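Local coordinates for protein putative glycosyltransferase (GalT1) (Streptococcus parasanguinis, PDB 4PHR) that binds UDP and probably acts as a glycosyltransferase, this piece being the DUF1792 domain with its distinct GT-D fold, at residues L142-S156 and T192-L205. Sequence-based numbering, arbitrary orientation.
With UDP (uridine-5'-diphosphate), chain B.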
# COMPACT_ATOMS: atom_id res chain seq x y z
N LEU A 142 -1.59 2.33 -14.84
CA LEU A 142 -2.67 2.86 -14.01
C LEU A 142 -2.74 4.38 -14.08
O LEU A 142 -3.82 4.96 -14.02
CB LEU A 142 -2.52 2.41 -12.55
CG LEU A 142 -2.69 0.92 -12.27
CD1 LEU A 142 -2.42 0.62 -10.80
CD2 LEU A 142 -4.09 0.46 -12.65
N TRP A 143 -1.59 5.03 -14.22
CA TRP A 143 -1.55 6.49 -14.15
C TRP A 143 -1.08 7.18 -15.44
O TRP A 143 -1.07 8.41 -15.51
CB TRP A 143 -0.73 6.98 -12.95
CG TRP A 143 0.64 6.39 -12.83
CD1 TRP A 143 1.75 6.74 -13.54
CD2 TRP A 143 1.05 5.37 -11.92
NE1 TRP A 143 2.83 5.98 -13.14
CE2 TRP A 143 2.42 5.14 -12.13
CE3 TRP A 143 0.38 4.63 -10.94
CZ2 TRP A 143 3.14 4.19 -11.41
CZ3 TRP A 143 1.10 3.69 -10.21
CH2 TRP A 143 2.47 3.48 -10.45
N ARG A 144 -0.75 6.41 -16.47
CA ARG A 144 -0.33 7.02 -17.72
C ARG A 144 -1.45 7.91 -18.26
O ARG A 144 -2.58 7.46 -18.41
CB ARG A 144 0.03 5.96 -18.77
CG ARG A 144 0.43 6.57 -20.11
CD ARG A 144 0.48 5.54 -21.23
NE ARG A 144 1.72 4.77 -21.24
CZ ARG A 144 2.85 5.16 -21.81
NH1 ARG A 144 2.92 6.34 -22.43
NH2 ARG A 144 3.92 4.39 -21.77
N GLY A 145 -1.13 9.17 -18.52
CA GLY A 145 -2.09 10.11 -19.05
C GLY A 145 -3.13 10.61 -18.06
O GLY A 145 -4.09 11.27 -18.44
N LYS A 146 -2.94 10.30 -16.78
CA LYS A 146 -3.91 10.71 -15.77
C LYS A 146 -3.41 11.92 -15.00
O LYS A 146 -2.21 12.12 -14.83
CB LYS A 146 -4.18 9.57 -14.78
CG LYS A 146 -4.67 8.28 -15.42
CD LYS A 146 -6.02 8.48 -16.09
CE LYS A 146 -6.71 7.15 -16.34
NZ LYS A 146 -5.90 6.27 -17.22
N ASP A 147 -4.35 12.73 -14.53
CA ASP A 147 -4.04 13.77 -13.54
C ASP A 147 -4.13 13.14 -12.16
O ASP A 147 -5.15 12.56 -11.81
CB ASP A 147 -5.02 14.93 -13.65
CG ASP A 147 -4.89 15.68 -14.97
OD1 ASP A 147 -3.77 16.15 -15.28
OD2 ASP A 147 -5.90 15.79 -15.69
N LEU A 148 -3.05 13.25 -11.39
CA LEU A 148 -2.96 12.56 -10.11
C LEU A 148 -3.11 13.48 -8.92
O LEU A 148 -2.63 14.62 -8.94
CB LEU A 148 -1.60 11.86 -9.98
CG LEU A 148 -1.28 10.79 -11.03
CD1 LEU A 148 0.11 10.22 -10.79
CD2 LEU A 148 -2.36 9.72 -11.00
N LEU A 149 -3.75 12.96 -7.88
CA LEU A 149 -3.64 13.54 -6.55
C LEU A 149 -2.97 12.49 -5.68
O LEU A 149 -3.51 11.41 -5.49
CB LEU A 149 -5.02 13.89 -5.99
CG LEU A 149 -5.05 14.44 -4.56
CD1 LEU A 149 -4.22 15.72 -4.45
CD2 LEU A 149 -6.48 14.69 -4.11
N ILE A 150 -1.77 12.79 -5.21
CA ILE A 150 -1.03 11.86 -4.36
C ILE A 150 -1.13 12.34 -2.93
O ILE A 150 -0.78 13.48 -2.62
CB ILE A 150 0.45 11.76 -4.78
CG1 ILE A 150 0.58 11.20 -6.20
CG2 ILE A 150 1.25 10.94 -3.76
CD1 ILE A 150 2.00 11.14 -6.70
N VAL A 151 -1.65 11.47 -2.06
CA VAL A 151 -1.78 11.77 -0.65
C VAL A 151 -0.75 10.89 0.05
O VAL A 151 -0.85 9.67 0.01
CB VAL A 151 -3.21 11.45 -0.14
CG1 VAL A 151 -3.36 11.84 1.34
CG2 VAL A 151 -4.25 12.17 -1.00
N GLU A 152 0.26 11.52 0.65
CA GLU A 152 1.40 10.79 1.20
C GLU A 152 1.98 11.59 2.35
O GLU A 152 1.58 12.74 2.59
CB GLU A 152 2.46 10.58 0.12
CG GLU A 152 3.03 11.89 -0.41
CD GLU A 152 4.15 11.72 -1.43
OE1 GLU A 152 4.45 10.56 -1.81
OE2 GLU A 152 4.72 12.75 -1.84
N GLY A 153 2.93 10.99 3.06
CA GLY A 153 3.57 11.65 4.18
C GLY A 153 4.72 12.53 3.75
O GLY A 153 5.20 12.45 2.61
N ALA A 154 5.20 13.34 4.68
CA ALA A 154 6.26 14.29 4.39
C ALA A 154 7.59 13.67 3.96
O ALA A 154 8.39 14.33 3.28
CB ALA A 154 6.46 15.23 5.58
N THR A 155 7.86 12.44 4.38
CA THR A 155 9.10 11.76 3.99
C THR A 155 8.91 10.79 2.81
O THR A 155 9.89 10.27 2.27
CB THR A 155 9.75 11.00 5.17
OG1 THR A 155 8.85 9.98 5.65
CG2 THR A 155 10.08 11.96 6.30
N SER A 156 7.67 10.54 2.41
CA SER A 156 7.36 9.55 1.37
C SER A 156 7.99 9.91 0.02
O SER A 156 8.66 9.09 -0.61
CB SER A 156 5.84 9.40 1.21
OG SER A 156 5.23 8.97 2.41
N THR A 192 -8.59 16.08 0.67
CA THR A 192 -8.48 15.16 -0.46
C THR A 192 -9.69 15.32 -1.39
O THR A 192 -9.53 15.47 -2.60
CB THR A 192 -8.34 13.69 -0.01
OG1 THR A 192 -7.16 13.55 0.80
CG2 THR A 192 -8.21 12.77 -1.21
N GLU A 193 -10.89 15.32 -0.81
CA GLU A 193 -12.11 15.53 -1.59
C GLU A 193 -12.08 16.83 -2.37
O GLU A 193 -12.44 16.87 -3.55
CB GLU A 193 -13.33 15.57 -0.66
CG GLU A 193 -13.64 14.28 0.07
CD GLU A 193 -14.82 14.45 1.02
OE1 GLU A 193 -15.76 15.20 0.68
OE2 GLU A 193 -14.79 13.84 2.11
N LYS A 194 -11.65 17.90 -1.71
CA LYS A 194 -11.61 19.23 -2.33
C LYS A 194 -10.69 19.26 -3.54
O LYS A 194 -10.90 20.06 -4.46
CB LYS A 194 -11.13 20.27 -1.32
CG LYS A 194 -12.16 20.69 -0.30
CD LYS A 194 -11.50 21.52 0.78
CE LYS A 194 -12.53 22.21 1.64
NZ LYS A 194 -13.27 23.22 0.84
N ASN A 195 -9.66 18.43 -3.53
CA ASN A 195 -8.64 18.47 -4.56
C ASN A 195 -8.72 17.34 -5.58
O ASN A 195 -7.88 17.25 -6.47
CB ASN A 195 -7.25 18.51 -3.93
CG ASN A 195 -6.92 19.87 -3.34
OD1 ASN A 195 -6.54 20.79 -4.07
ND2 ASN A 195 -7.08 20.01 -2.03
N ALA A 196 -9.73 16.49 -5.44
CA ALA A 196 -9.79 15.25 -6.21
C ALA A 196 -10.51 15.38 -7.55
O ALA A 196 -10.50 14.44 -8.34
CB ALA A 196 -10.41 14.15 -5.38
N LYS A 197 -11.16 16.51 -7.78
CA LYS A 197 -11.89 16.74 -9.02
C LYS A 197 -11.08 16.33 -10.26
O LYS A 197 -9.99 16.86 -10.51
CB LYS A 197 -12.35 18.20 -9.13
CG LYS A 197 -11.23 19.23 -8.94
CD LYS A 197 -11.75 20.67 -9.00
CE LYS A 197 -10.62 21.68 -8.82
NZ LYS A 197 -11.08 23.11 -8.83
N ASN A 198 -11.62 15.38 -11.03
CA ASN A 198 -10.98 14.91 -12.25
C ASN A 198 -9.57 14.34 -12.07
O ASN A 198 -8.76 14.36 -13.00
CB ASN A 198 -10.96 16.02 -13.31
CG ASN A 198 -12.35 16.40 -13.78
OD1 ASN A 198 -13.21 15.54 -13.97
ND2 ASN A 198 -12.58 17.69 -13.98
N ARG A 199 -9.29 13.82 -10.88
CA ARG A 199 -7.99 13.20 -10.62
C ARG A 199 -8.13 11.76 -10.13
O ARG A 199 -9.10 11.41 -9.45
CB ARG A 199 -7.19 14.01 -9.60
CG ARG A 199 -6.74 15.35 -10.16
CD ARG A 199 -5.86 16.17 -9.20
NE ARG A 199 -5.58 17.43 -9.88
CZ ARG A 199 -4.53 17.65 -10.67
NH1 ARG A 199 -3.59 16.72 -10.82
NH2 ARG A 199 -4.42 18.82 -11.29
N LEU A 200 -7.16 10.94 -10.49
CA LEU A 200 -7.01 9.63 -9.88
C LEU A 200 -6.23 9.84 -8.58
O LEU A 200 -5.22 10.55 -8.56
CB LEU A 200 -6.22 8.71 -10.81
CG LEU A 200 -5.77 7.35 -10.29
CD1 LEU A 200 -6.98 6.48 -9.98
CD2 LEU A 200 -4.88 6.65 -11.31
N ILE A 201 -6.71 9.25 -7.49
CA ILE A 201 -6.09 9.47 -6.19
C ILE A 201 -5.20 8.28 -5.84
O ILE A 201 -5.64 7.14 -5.91
CB ILE A 201 -7.17 9.66 -5.08
CG1 ILE A 201 -8.17 10.75 -5.47
CG2 ILE A 201 -6.51 9.96 -3.74
CD1 ILE A 201 -9.40 10.80 -4.56
N LEU A 202 -3.94 8.56 -5.50
CA LEU A 202 -3.00 7.53 -5.07
C LEU A 202 -2.65 7.85 -3.63
O LEU A 202 -2.37 9.00 -3.31
CB LEU A 202 -1.72 7.55 -5.91
CG LEU A 202 -1.89 7.43 -7.43
CD1 LEU A 202 -0.53 7.41 -8.13
CD2 LEU A 202 -2.72 6.21 -7.80
N VAL A 203 -2.66 6.84 -2.76
CA VAL A 203 -2.46 7.09 -1.35
C VAL A 203 -1.32 6.23 -0.82
O VAL A 203 -1.31 5.01 -1.01
CB VAL A 203 -3.74 6.81 -0.53
CG1 VAL A 203 -3.56 7.30 0.90
CG2 VAL A 203 -4.95 7.47 -1.19
N MET A 204 -0.36 6.87 -0.14
CA MET A 204 0.78 6.20 0.47
C MET A 204 0.85 6.69 1.91
O MET A 204 1.51 7.68 2.21
CB MET A 204 2.08 6.51 -0.29
CG MET A 204 2.09 6.06 -1.76
SD MET A 204 1.11 7.13 -2.85
CE MET A 204 1.96 6.93 -4.41
N LEU A 205 0.13 6.01 2.80
CA LEU A 205 -0.12 6.59 4.11
C LEU A 205 -0.45 5.55 5.18
O LEU A 205 -1.27 5.79 6.07
CB LEU A 205 -1.23 7.66 4.03
CG LEU A 205 -1.14 8.80 5.05
CD1 LEU A 205 0.03 9.74 4.74
CD2 LEU A 205 -2.45 9.58 5.12
N1 UDP B . 3.09 6.77 6.03
C2 UDP B . 2.92 8.10 6.31
N3 UDP B . 2.27 8.48 7.46
C4 UDP B . 1.78 7.53 8.33
C5 UDP B . 1.95 6.18 8.05
C6 UDP B . 2.74 5.83 6.96
O2 UDP B . 3.37 8.96 5.55
O4 UDP B . 1.18 7.93 9.33
C1' UDP B . 3.72 6.39 4.75
C2' UDP B . 5.14 5.89 4.74
O2' UDP B . 6.05 6.98 4.78
C3' UDP B . 5.17 5.17 3.41
C4' UDP B . 3.77 4.60 3.30
O4' UDP B . 2.97 5.29 4.26
O3' UDP B . 5.36 6.10 2.36
C5' UDP B . 3.74 3.10 3.55
O5' UDP B . 2.39 2.66 3.50
PA UDP B . 1.98 1.12 3.77
O1A UDP B . 2.28 0.76 5.17
O2A UDP B . 0.56 1.00 3.35
O3A UDP B . 3.00 0.35 2.78
PB UDP B . 3.14 -1.21 2.33
O1B UDP B . 4.33 -1.74 3.06
O2B UDP B . 3.38 -1.13 0.87
O3B UDP B . 1.89 -1.95 2.70
O HOH W 1 -7.24 11.96 -14.77
O HOH W 2 -7.51 17.52 -13.42
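R199 lies alongside the start of strand 147-153. Its CB meets D147 O at 3.3 Å, CG packs on D147 CB, and CD passes L148 O. With the chain extended from CG to NE, NH1 arrives at L148 O (3.0 Å), a bent bond (142° at the hydrogen) made from above the carbonyl plane. D147 CB sits over one guanidinium face; D147 OD1 is too far for a salt bridge, yet it and NH1 both bond S170 OG.

Strands 147-153 and 200-204 run parallel inside the five-stranded GT-D sheet, joined by alternating backbone bonds from L200 N to D147 O through M204 N to V151 O (2.8 Å). On one face L148 CD1 touches L202 CD1 at 3.9 Å, and I150 CG2 meets M204 SD. On the other, CG anti to the backbone N (chi1 177°) turns L149 CD2 onto helix 185-195, 3.5 Å from T192 O; this helix passes over 147-153 in the beta-alpha-beta crossover from 170-176 to 200-204.

At the C-terminal ends, S156 OG accepts from G153 N and hydrogen-bonds UDP O3' (2.9 Å), while L205 CD1 approaches UDP O2. Backbone bonds thus fix the register that presents S156 to the ribose and L205 to the base.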